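Local coordinates for uncharacterized protein (Leptospira interrogans serogroup Icterohaemorrhagiae serovar copenhageni, PDB 6ULO) that is of unknown function, carries a domain related to the NADP-binding Rossmann clan, and is probably held to a membrane by a transmembrane helix missing from this construct, at residues S48-L56 with G267-Y278; R195-T203 with A226-F236. All coordinates share one frame; numbering follows the deposited sequence. Where two conformers were deposited one is given.

Contact 1 of 2, residues S48-L56 with G267-Y278; sequences SNEDRLDLL and GSEISTDRGFHY
D51 reaches across to the turn at S268-S271 and closes on S271 with both carboxylate oxygens. Its CB lies 3.7 Å from the carbonyl O of G267. CG sits beside the backbone N (chi1 -63°), and this sends the carboxylate over the turn. There OD1 takes the hydroxyl of S271, with OG to OD1 at 2.5 Å, while OD2 takes the backbone N of S271 at 2.7 Å, a bent bond of 139°. Both bonds use the syn lone pairs, so S271 meets the two oxygens from the side they share. R156 of helix 139-166 forms a salt bridge to OD1 and probably helps keep D51 charged. Water 1 adds a second tie, donating to N49 O and S268 O and accepting from D51 N.

Further along, the hydroxyl of Y278 receives the backbone N of R52, with N to OH at 3.0 Å. The carbonyl O of R52 lies over one face of that ring, L53 CD2 meets its edge 3.9 Å from CE1, and L55 CD1 approaches CD2. F276, which follows a cis peptide bond, offers a face to E50 CG in a CH-pi contact, 4.3 Å from CG to the ring centroid. The carboxylate of E50 runs on past the ring to Y222, S224 and T254. R52 turns away, gripping D54 side-on through NE and NH2. This is loop-to-loop packing at the C-terminal ends of parallel strands 218-222 and 249-255, where the connection entering strand 277-282 packs against the loop that leads into helix 57-60.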
loop_
_atom_site.group_PDB
_atom_site.type_symbol
_atom_site.label_atom_id
_atom_site.label_comp_id
_atom_site.label_asym_id
_atom_site.label_seq_id
_atom_site.Cartn_x
_atom_site.Cartn_y
_atom_site.Cartn_z
ATOM N N SER A 48 -1.315 -9.730 0.358
ATOM C CA SER A 48 -2.253 -9.492 -0.718
ATOM C C SER A 48 -2.617 -10.802 -1.424
ATOM O O SER A 48 -1.852 -11.776 -1.427
ATOM C CB SER A 48 -1.578 -8.574 -1.744
ATOM O OG SER A 48 -2.437 -8.278 -2.842
ATOM N N ASN A 49 -3.807 -10.824 -2.024
ATOM C CA ASN A 49 -4.228 -11.910 -2.904
ATOM C C ASN A 49 -4.525 -11.395 -4.306
ATOM O O ASN A 49 -5.254 -12.052 -5.055
ATOM C CB ASN A 49 -5.419 -12.652 -2.302
ATOM C CG ASN A 49 -6.622 -11.726 -2.073
ATOM O OD1 ASN A 49 -6.547 -10.519 -2.316
ATOM N ND2 ASN A 49 -7.733 -12.288 -1.616
ATOM N N GLU A 50 -3.949 -10.252 -4.690
ATOM C CA GLU A 50 -4.119 -9.635 -6.004
ATOM C C GLU A 50 -2.957 -10.089 -6.883
ATOM O O GLU A 50 -1.812 -9.684 -6.656
ATOM C CB GLU A 50 -4.155 -8.110 -5.841
ATOM C CG GLU A 50 -5.392 -7.737 -4.984
ATOM C CD GLU A 50 -5.424 -6.284 -4.452
ATOM O OE1 GLU A 50 -4.436 -5.537 -4.666
ATOM O OE2 GLU A 50 -6.459 -5.881 -3.830
ATOM N N ASP A 51 -3.241 -10.900 -7.905
ATOM C CA ASP A 51 -2.207 -11.561 -8.702
ATOM C C ASP A 51 -1.856 -10.853 -10.001
ATOM O O ASP A 51 -0.984 -11.340 -10.734
ATOM C CB ASP A 51 -2.616 -12.993 -9.057
ATOM C CG ASP A 51 -2.786 -13.866 -7.842
ATOM O OD1 ASP A 51 -2.067 -13.650 -6.846
ATOM O OD2 ASP A 51 -3.678 -14.751 -7.856
ATOM N N ARG A 52 -2.499 -9.731 -10.333
ATOM C CA ARG A 52 -2.239 -9.055 -11.587
ATOM C C ARG A 52 -1.922 -7.591 -11.362
ATOM O O ARG A 52 -2.286 -6.735 -12.165
ATOM C CB ARG A 52 -3.373 -9.251 -12.602
ATOM C CG ARG A 52 -3.531 -10.719 -13.072
ATOM C CD ARG A 52 -2.253 -11.287 -13.715
ATOM N NE ARG A 52 -1.595 -10.382 -14.650
ATOM C CZ ARG A 52 -1.974 -10.161 -15.916
ATOM N NH1 ARG A 52 -3.056 -10.755 -16.418
ATOM N NH2 ARG A 52 -1.272 -9.321 -16.683
ATOM N N LEU A 53 -1.143 -7.288 -10.314
ATOM C CA LEU A 53 -0.750 -5.903 -10.080
ATOM C C LEU A 53 0.073 -5.355 -11.228
ATOM O O LEU A 53 0.142 -4.139 -11.396
ATOM C CB LEU A 53 0.004 -5.774 -8.758
ATOM C CG LEU A 53 -0.858 -6.087 -7.539
ATOM C CD1 LEU A 53 0.037 -6.347 -6.316
ATOM C CD2 LEU A 53 -1.843 -4.938 -7.272
ATOM N N ASP A 54 0.704 -6.228 -12.033
ATOM C CA ASP A 54 1.460 -5.740 -13.168
ATOM C C ASP A 54 0.611 -4.950 -14.154
ATOM O O ASP A 54 1.159 -4.139 -14.908
ATOM C CB ASP A 54 2.150 -6.896 -13.908
ATOM C CG ASP A 54 1.189 -7.981 -14.376
ATOM O OD1 ASP A 54 0.485 -8.588 -13.523
ATOM O OD2 ASP A 54 1.142 -8.236 -15.596
ATOM N N LEU A 55 -0.714 -5.152 -14.165
ATOM C CA LEU A 55 -1.561 -4.339 -15.038
ATOM C C LEU A 55 -1.485 -2.864 -14.680
ATOM O O LEU A 55 -1.837 -2.013 -15.498
ATOM C CB LEU A 55 -3.010 -4.799 -14.944
ATOM C CG LEU A 55 -3.246 -6.225 -15.460
ATOM C CD1 LEU A 55 -4.690 -6.631 -15.120
ATOM C CD2 LEU A 55 -2.994 -6.316 -16.968
ATOM N N LEU A 56 -1.042 -2.536 -13.468
ATOM C CA LEU A 56 -0.947 -1.143 -13.043
ATOM C C LEU A 56 0.271 -0.438 -13.606
ATOM O O LEU A 56 0.301 0.799 -13.587
ATOM C CB LEU A 56 -0.860 -1.088 -11.521
ATOM C CG LEU A 56 -2.065 -1.652 -10.770
ATOM C CD1 LEU A 56 -1.767 -1.698 -9.295
ATOM C CD2 LEU A 56 -3.342 -0.852 -11.078
ATOM N N GLY A 267 -5.563 -14.847 -14.874
ATOM C CA GLY A 267 -4.542 -15.177 -13.916
ATOM C C GLY A 267 -4.922 -14.910 -12.481
ATOM O O GLY A 267 -4.136 -15.229 -11.593
ATOM N N SER A 268 -6.117 -14.354 -12.228
ATOM C CA SER A 268 -6.524 -14.024 -10.863
ATOM C C SER A 268 -6.657 -15.254 -9.980
ATOM O O SER A 268 -6.710 -15.122 -8.751
ATOM C CB SER A 268 -7.874 -13.306 -10.863
ATOM O OG SER A 268 -7.787 -12.024 -11.418
ATOM N N GLU A 269 -6.761 -16.441 -10.576
ATOM C CA GLU A 269 -7.132 -17.643 -9.853
ATOM C C GLU A 269 -6.011 -18.211 -8.997
ATOM O O GLU A 269 -6.261 -19.178 -8.266
ATOM C CB GLU A 269 -7.573 -18.724 -10.845
ATOM C CG GLU A 269 -6.429 -19.306 -11.706
ATOM C CD GLU A 269 -6.078 -18.468 -12.932
ATOM O OE1 GLU A 269 -6.755 -17.448 -13.202
ATOM O OE2 GLU A 269 -5.097 -18.846 -13.637
ATOM N N ILE A 270 -4.795 -17.661 -9.071
ATOM C CA ILE A 270 -3.681 -18.222 -8.304
ATOM C C ILE A 270 -3.923 -18.082 -6.800
ATOM O O ILE A 270 -3.804 -19.053 -6.041
ATOM C CB ILE A 270 -2.337 -17.603 -8.732
ATOM C CG1 ILE A 270 -2.086 -17.818 -10.225
ATOM C CG2 ILE A 270 -1.225 -18.187 -7.903
ATOM C CD1 ILE A 270 -1.831 -19.243 -10.615
ATOM N N SER A 271 -4.279 -16.876 -6.347
ATOM C CA SER A 271 -4.361 -16.588 -4.926
ATOM C C SER A 271 -5.784 -16.487 -4.406
ATOM O O SER A 271 -5.968 -16.394 -3.186
ATOM C CB SER A 271 -3.627 -15.275 -4.589
ATOM O OG SER A 271 -2.250 -15.310 -4.926
ATOM N N THR A 272 -6.784 -16.451 -5.280
ATOM C CA THR A 272 -8.159 -16.271 -4.818
ATOM C C THR A 272 -9.115 -16.857 -5.840
ATOM O O THR A 272 -8.805 -16.945 -7.026
ATOM C CB THR A 272 -8.517 -14.794 -4.592
ATOM O OG1 THR A 272 -9.806 -14.705 -3.966
ATOM C CG2 THR A 272 -8.564 -14.029 -5.919
ATOM N N ASP A 273 -10.304 -17.214 -5.364
ATOM C CA ASP A 273 -11.407 -17.574 -6.244
ATOM C C ASP A 273 -12.485 -16.493 -6.320
ATOM O O ASP A 273 -13.551 -16.741 -6.891
ATOM C CB ASP A 273 -11.998 -18.943 -5.881
ATOM C CG ASP A 273 -12.614 -18.966 -4.506
ATOM O OD1 ASP A 273 -12.517 -17.943 -3.791
ATOM O OD2 ASP A 273 -13.193 -20.020 -4.136
ATOM N N ARG A 274 -12.233 -15.296 -5.779
ATOM C CA ARG A 274 -13.220 -14.214 -5.827
ATOM C C ARG A 274 -12.478 -12.910 -6.099
ATOM O O ARG A 274 -11.940 -12.296 -5.179
ATOM C CB ARG A 274 -13.999 -14.133 -4.521
ATOM N N GLY A 275 -12.479 -12.457 -7.345
ATOM C CA GLY A 275 -11.743 -11.269 -7.731
ATOM C C GLY A 275 -10.622 -11.629 -8.683
ATOM O O GLY A 275 -10.391 -12.788 -8.992
ATOM N N PHE A 276 -9.957 -10.614 -9.225
ATOM C CA PHE A 276 -10.201 -9.197 -9.000
ATOM C C PHE A 276 -10.178 -8.482 -10.340
ATOM O O PHE A 276 -9.512 -8.927 -11.300
ATOM C CB PHE A 276 -9.089 -8.588 -8.106
ATOM C CG PHE A 276 -9.192 -8.994 -6.689
ATOM C CD1 PHE A 276 -10.111 -8.380 -5.841
ATOM C CD2 PHE A 276 -8.383 -10.001 -6.196
ATOM C CE1 PHE A 276 -10.227 -8.790 -4.523
ATOM C CE2 PHE A 276 -8.482 -10.405 -4.894
ATOM C CZ PHE A 276 -9.410 -9.811 -4.059
ATOM N N HIS A 277 -10.904 -7.367 -10.394
ATOM C CA HIS A 277 -10.782 -6.380 -11.454
ATOM C C HIS A 277 -10.074 -5.162 -10.867
ATOM O O HIS A 277 -10.322 -4.797 -9.709
ATOM C CB HIS A 277 -12.191 -6.019 -11.956
ATOM C CG HIS A 277 -12.206 -5.112 -13.143
ATOM N ND1 HIS A 277 -12.342 -5.588 -14.435
ATOM C CD2 HIS A 277 -12.172 -3.762 -13.240
ATOM C CE1 HIS A 277 -12.356 -4.563 -15.273
ATOM N NE2 HIS A 277 -12.263 -3.442 -14.572
ATOM N N TYR A 278 -9.167 -4.562 -11.638
ATOM C CA TYR A 278 -8.309 -3.480 -11.157
ATOM C C TYR A 278 -8.874 -2.156 -11.644
ATOM O O TYR A 278 -9.508 -2.091 -12.706
ATOM C CB TYR A 278 -6.864 -3.708 -11.675
ATOM C CG TYR A 278 -6.294 -4.955 -11.058
ATOM C CD1 TYR A 278 -5.425 -4.885 -9.969
ATOM C CD2 TYR A 278 -6.661 -6.230 -11.525
ATOM C CE1 TYR A 278 -4.962 -6.046 -9.364
ATOM C CE2 TYR A 278 -6.213 -7.388 -10.919
ATOM C CZ TYR A 278 -5.354 -7.284 -9.841
ATOM O OH TYR A 278 -4.914 -8.420 -9.219
HETATM O O HOH W 1 -5.866 -12.427 -7.708
HETATM O O HOH W 2 -7.152 -15.266 -0.800
#

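Contact 2 of 2, residues R195-T203 with A226-F236; sequences RGNLLGNIT and AEEYFAYPQEF
N197 to G200 forms a type I beta turn, closed by G200 N to N197 O at 2.9 Å, and its two central residues, L198 and L199, meet the bend that runs from the 3-10 segment 226-229 to the start of helix 234-241. An Asx turn is laid over it: N197 OD1 accepts from L199 N, with the donor well above the carbonyl plane of the amide. This turn belongs to the connection between strand 191-195 and helix 203-214 in the parallel part of the sheet.

L199 does much of the packing. Its CD2 stands over the centre of one face of the F230 ring, 3.6 Å from the centroid and only 4° off the normal. The same methyl touches P233 CG at 3.8 Å, so it sits in the corner between the ring and the proline at the N-cap of the helix. With CG in the cramped position between its backbone N and carbonyl carbon (chi1 53°), F230 sets its ring between that methyl and E227 CA, which lies off-centre over the opposite face. L198 points its CD1 at A226 CB, 3.6 Å away, and also comes to the edge of F230 near CZ. L198 also touches M90 of strand 86-91.

No direct hydrogen bond joins the two segments. At the solvent-exposed N201, CB lies alongside the carboxylate of E235, and water 4 accepts from N201 ND2 while donating to E235 OE2. Deeper in, the carbonyl O of L198 lies at the edge of the F236 ring, in its plane, with O to CD1 at 3.3 Å.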
loop_
_atom_site.group_PDB
_atom_site.type_symbol
_atom_site.label_atom_id
_atom_site.label_comp_id
_atom_site.label_asym_id
_atom_site.label_seq_id
_atom_site.Cartn_x
_atom_site.Cartn_y
_atom_site.Cartn_z
ATOM N N ARG A 195 -0.874 3.790 12.161
ATOM C CA ARG A 195 -2.165 3.238 12.550
ATOM C C ARG A 195 -3.289 4.165 12.100
ATOM O O ARG A 195 -3.365 5.315 12.545
ATOM C CB ARG A 195 -2.228 3.137 14.074
ATOM C CG ARG A 195 -1.173 2.218 14.682
ATOM C CD ARG A 195 -1.313 2.192 16.222
ATOM N NE ARG A 195 -1.156 3.528 16.793
ATOM C CZ ARG A 195 0.026 4.057 17.100
ATOM N NH1 ARG A 195 1.137 3.344 16.897
ATOM N NH2 ARG A 195 0.111 5.297 17.605
ATOM N N GLY A 196 -4.182 3.673 11.257
ATOM C CA GLY A 196 -5.279 4.516 10.831
ATOM C C GLY A 196 -6.358 3.754 10.095
ATOM O O GLY A 196 -6.059 2.868 9.275
ATOM N N ASN A 197 -7.605 4.127 10.363
ATOM C CA ASN A 197 -8.764 3.575 9.672
ATOM C C ASN A 197 -9.099 4.498 8.512
ATOM O O ASN A 197 -9.158 5.718 8.697
ATOM C CB ASN A 197 -9.921 3.556 10.687
ATOM C CG ASN A 197 -11.161 2.790 10.212
ATOM O OD1 ASN A 197 -11.366 2.536 9.044
ATOM N ND2 ASN A 197 -12.033 2.507 11.154
ATOM N N LEU A 198 -9.368 3.926 7.339
ATOM C CA LEU A 198 -9.915 4.748 6.249
ATOM C C LEU A 198 -11.148 5.533 6.676
ATOM O O LEU A 198 -11.394 6.625 6.156
ATOM C CB LEU A 198 -10.302 3.890 5.048
ATOM C CG LEU A 198 -9.153 3.175 4.322
ATOM C CD1 LEU A 198 -9.707 2.207 3.309
ATOM C CD2 LEU A 198 -8.238 4.196 3.663
ATOM N N LEU A 199 -11.923 4.995 7.618
ATOM C CA LEU A 199 -13.143 5.633 8.098
ATOM C C LEU A 199 -12.938 6.396 9.399
ATOM O O LEU A 199 -13.913 6.890 9.982
ATOM C CB LEU A 199 -14.195 4.550 8.302
ATOM C CG LEU A 199 -14.406 3.639 7.075
ATOM C CD1 LEU A 199 -15.641 2.762 7.272
ATOM C CD2 LEU A 199 -14.494 4.413 5.768
ATOM N N GLY A 200 -11.689 6.512 9.867
ATOM C CA GLY A 200 -11.362 7.267 11.067
ATOM C C GLY A 200 -11.361 8.772 10.846
ATOM O O GLY A 200 -11.544 9.286 9.737
ATOM N N ASN A 201 -11.117 9.501 11.935
ATOM C CA ASN A 201 -11.152 10.961 11.892
ATOM C C ASN A 201 -9.828 11.624 12.252
ATOM O O ASN A 201 -9.779 12.854 12.377
ATOM C CB ASN A 201 -12.327 11.537 12.713
ATOM C CG ASN A 201 -12.239 11.231 14.229
ATOM O OD1 ASN A 201 -11.213 10.805 14.730
ATOM N ND2 ASN A 201 -13.336 11.473 14.954
ATOM N N ILE A 202 -8.767 10.861 12.466
ATOM C CA ILE A 202 -7.476 11.448 12.823
ATOM C C ILE A 202 -6.421 11.202 11.746
ATOM O O ILE A 202 -5.793 12.141 11.255
ATOM C CB ILE A 202 -6.974 10.915 14.178
ATOM C CG1 ILE A 202 -7.789 11.466 15.358
ATOM C CG2 ILE A 202 -5.509 11.281 14.403
ATOM C CD1 ILE A 202 -7.543 10.702 16.651
ATOM N N THR A 203 -6.147 9.931 11.414
ATOM C CA THR A 203 -4.907 9.631 10.689
ATOM C C THR A 203 -4.927 10.113 9.245
ATOM O O THR A 203 -3.977 10.739 8.772
ATOM C CB THR A 203 -4.612 8.147 10.718
ATOM O OG1 THR A 203 -4.623 7.730 12.085
ATOM C CG2 THR A 203 -3.235 7.878 10.102
ATOM N N ALA A 226 -10.712 -2.364 -0.182
ATOM C CA ALA A 226 -11.315 -1.957 1.086
ATOM C C ALA A 226 -12.639 -1.227 0.897
ATOM O O ALA A 226 -13.529 -1.357 1.745
ATOM C CB ALA A 226 -10.344 -1.070 1.860
ATOM N N GLU A 227 -12.794 -0.488 -0.212
ATOM C CA GLU A 227 -14.020 0.270 -0.424
ATOM C C GLU A 227 -15.213 -0.645 -0.650
ATOM O O GLU A 227 -16.343 -0.182 -0.543
ATOM C CB GLU A 227 -13.867 1.229 -1.606
ATOM C CG GLU A 227 -12.809 2.333 -1.428
ATOM C CD GLU A 227 -12.399 2.882 -2.764
ATOM O OE1 GLU A 227 -11.601 2.198 -3.436
ATOM O OE2 GLU A 227 -12.885 3.960 -3.165
ATOM N N GLU A 228 -14.994 -1.915 -0.985
ATOM C CA GLU A 228 -16.121 -2.825 -1.123
ATOM C C GLU A 228 -16.845 -3.059 0.188
ATOM O O GLU A 228 -17.953 -3.617 0.176
ATOM C CB GLU A 228 -15.636 -4.161 -1.688
ATOM C CG GLU A 228 -15.055 -4.034 -3.086
ATOM C CD GLU A 228 -15.114 -5.336 -3.861
ATOM O OE1 GLU A 228 -14.362 -6.272 -3.526
ATOM O OE2 GLU A 228 -15.906 -5.413 -4.829
ATOM N N TYR A 229 -16.275 -2.636 1.319
ATOM C CA TYR A 229 -16.875 -2.860 2.627
ATOM C C TYR A 229 -17.695 -1.684 3.148
ATOM O O TYR A 229 -18.248 -1.786 4.255
ATOM C CB TYR A 229 -15.788 -3.216 3.647
ATOM C CG TYR A 229 -15.155 -4.539 3.375
ATOM C CD1 TYR A 229 -15.561 -5.669 4.068
ATOM C CD2 TYR A 229 -14.155 -4.674 2.404
ATOM C CE1 TYR A 229 -14.991 -6.898 3.817
ATOM C CE2 TYR A 229 -13.579 -5.912 2.142
ATOM C CZ TYR A 229 -14.008 -7.019 2.855
ATOM O OH TYR A 229 -13.453 -8.255 2.621
ATOM N N PHE A 230 -17.809 -0.581 2.404
ATOM C CA PHE A 230 -18.535 0.567 2.958
ATOM C C PHE A 230 -19.061 1.477 1.855
ATOM O O PHE A 230 -18.451 1.613 0.797
ATOM C CB PHE A 230 -17.669 1.386 3.940
ATOM C CG PHE A 230 -16.321 1.841 3.386
ATOM C CD1 PHE A 230 -16.206 2.994 2.607
ATOM C CD2 PHE A 230 -15.165 1.124 3.680
ATOM C CE1 PHE A 230 -14.956 3.421 2.149
ATOM C CE2 PHE A 230 -13.932 1.541 3.229
ATOM C CZ PHE A 230 -13.827 2.682 2.458
ATOM N N ALA A 231 -20.182 2.130 2.143
ATOM C CA ALA A 231 -20.549 3.339 1.425
ATOM C C ALA A 231 -19.736 4.485 2.014
ATOM O O ALA A 231 -19.492 4.521 3.218
ATOM C CB ALA A 231 -22.052 3.603 1.559
ATOM N N TYR A 232 -19.302 5.400 1.174
ATOM C CA TYR A 232 -18.401 6.455 1.649
ATOM C C TYR A 232 -19.053 7.304 2.728
ATOM O O TYR A 232 -20.088 7.927 2.464
ATOM C CB TYR A 232 -18.037 7.372 0.496
ATOM C CG TYR A 232 -17.324 6.663 -0.643
ATOM C CD1 TYR A 232 -16.098 6.039 -0.431
ATOM C CD2 TYR A 232 -17.862 6.620 -1.925
ATOM C CE1 TYR A 232 -15.419 5.400 -1.440
ATOM C CE2 TYR A 232 -17.187 5.989 -2.955
ATOM C CZ TYR A 232 -15.968 5.374 -2.710
ATOM O OH TYR A 232 -15.328 4.763 -3.764
ATOM N N PRO A 233 -18.486 7.374 3.932
ATOM C CA PRO A 233 -19.026 8.258 4.974
ATOM C C PRO A 233 -18.319 9.612 4.969
ATOM O O PRO A 233 -17.288 9.812 4.311
ATOM C CB PRO A 233 -18.690 7.490 6.256
ATOM C CG PRO A 233 -17.327 6.911 5.928
ATOM C CD PRO A 233 -17.412 6.507 4.449
ATOM N N GLN A 234 -18.860 10.532 5.771
ATOM C CA GLN A 234 -18.370 11.905 5.782
ATOM C C GLN A 234 -16.888 12.013 6.138
ATOM O O GLN A 234 -16.164 12.804 5.528
ATOM C CB GLN A 234 -19.206 12.719 6.752
ATOM C CG GLN A 234 -18.979 14.192 6.637
ATOM C CD GLN A 234 -19.365 14.701 5.281
ATOM O OE1 GLN A 234 -20.465 14.415 4.785
ATOM N NE2 GLN A 234 -18.459 15.435 4.646
ATOM N N GLU A 235 -16.418 11.264 7.139
ATOM C CA GLU A 235 -15.023 11.439 7.537
ATOM C C GLU A 235 -14.071 11.045 6.417
ATOM O O GLU A 235 -13.036 11.685 6.229
ATOM C CB GLU A 235 -14.703 10.679 8.819
ATOM C CG GLU A 235 -15.230 11.328 10.122
ATOM C CD GLU A 235 -14.654 12.751 10.484
ATOM O OE1 GLU A 235 -13.560 13.180 10.018
ATOM O OE2 GLU A 235 -15.310 13.461 11.285
ATOM N N PHE A 236 -14.419 10.019 5.638
ATOM C CA PHE A 236 -13.591 9.610 4.512
ATOM C C PHE A 236 -13.651 10.647 3.402
ATOM O O PHE A 236 -12.624 10.996 2.802
ATOM C CB PHE A 236 -14.074 8.249 4.014
ATOM C CG PHE A 236 -13.344 7.741 2.804
ATOM C CD1 PHE A 236 -12.215 6.956 2.938
ATOM C CD2 PHE A 236 -13.829 7.965 1.524
ATOM C CE1 PHE A 236 -11.553 6.452 1.807
ATOM C CE2 PHE A 236 -13.181 7.473 0.403
ATOM C CZ PHE A 236 -12.031 6.722 0.532
HETATM O O HOH W 3 -10.790 14.947 10.946
HETATM O O HOH W 4 -16.112 11.870 13.427
#

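How the contacts relate
Contact 2 is nested along the chain inside the long loop that contact 1 closes: 48-56 comes first, then 195-203 and 226-236, and last 267-278. Their centres are 23 Å apart, and although the nearest atoms come within about 5 Å they do not touch. One mixed sheet links them. Contact 2 joins segments that follow the C-terminal ends of parallel strands 191-195 and 218-222, while contact 1 meets the same edge at 218-222 and 249-255 through E50. The 3-2-1-4-5 order of the first five strands is consistent with a Rossmann-like fold, in which this edge commonly carries the cofactor site; no ligand site is known here.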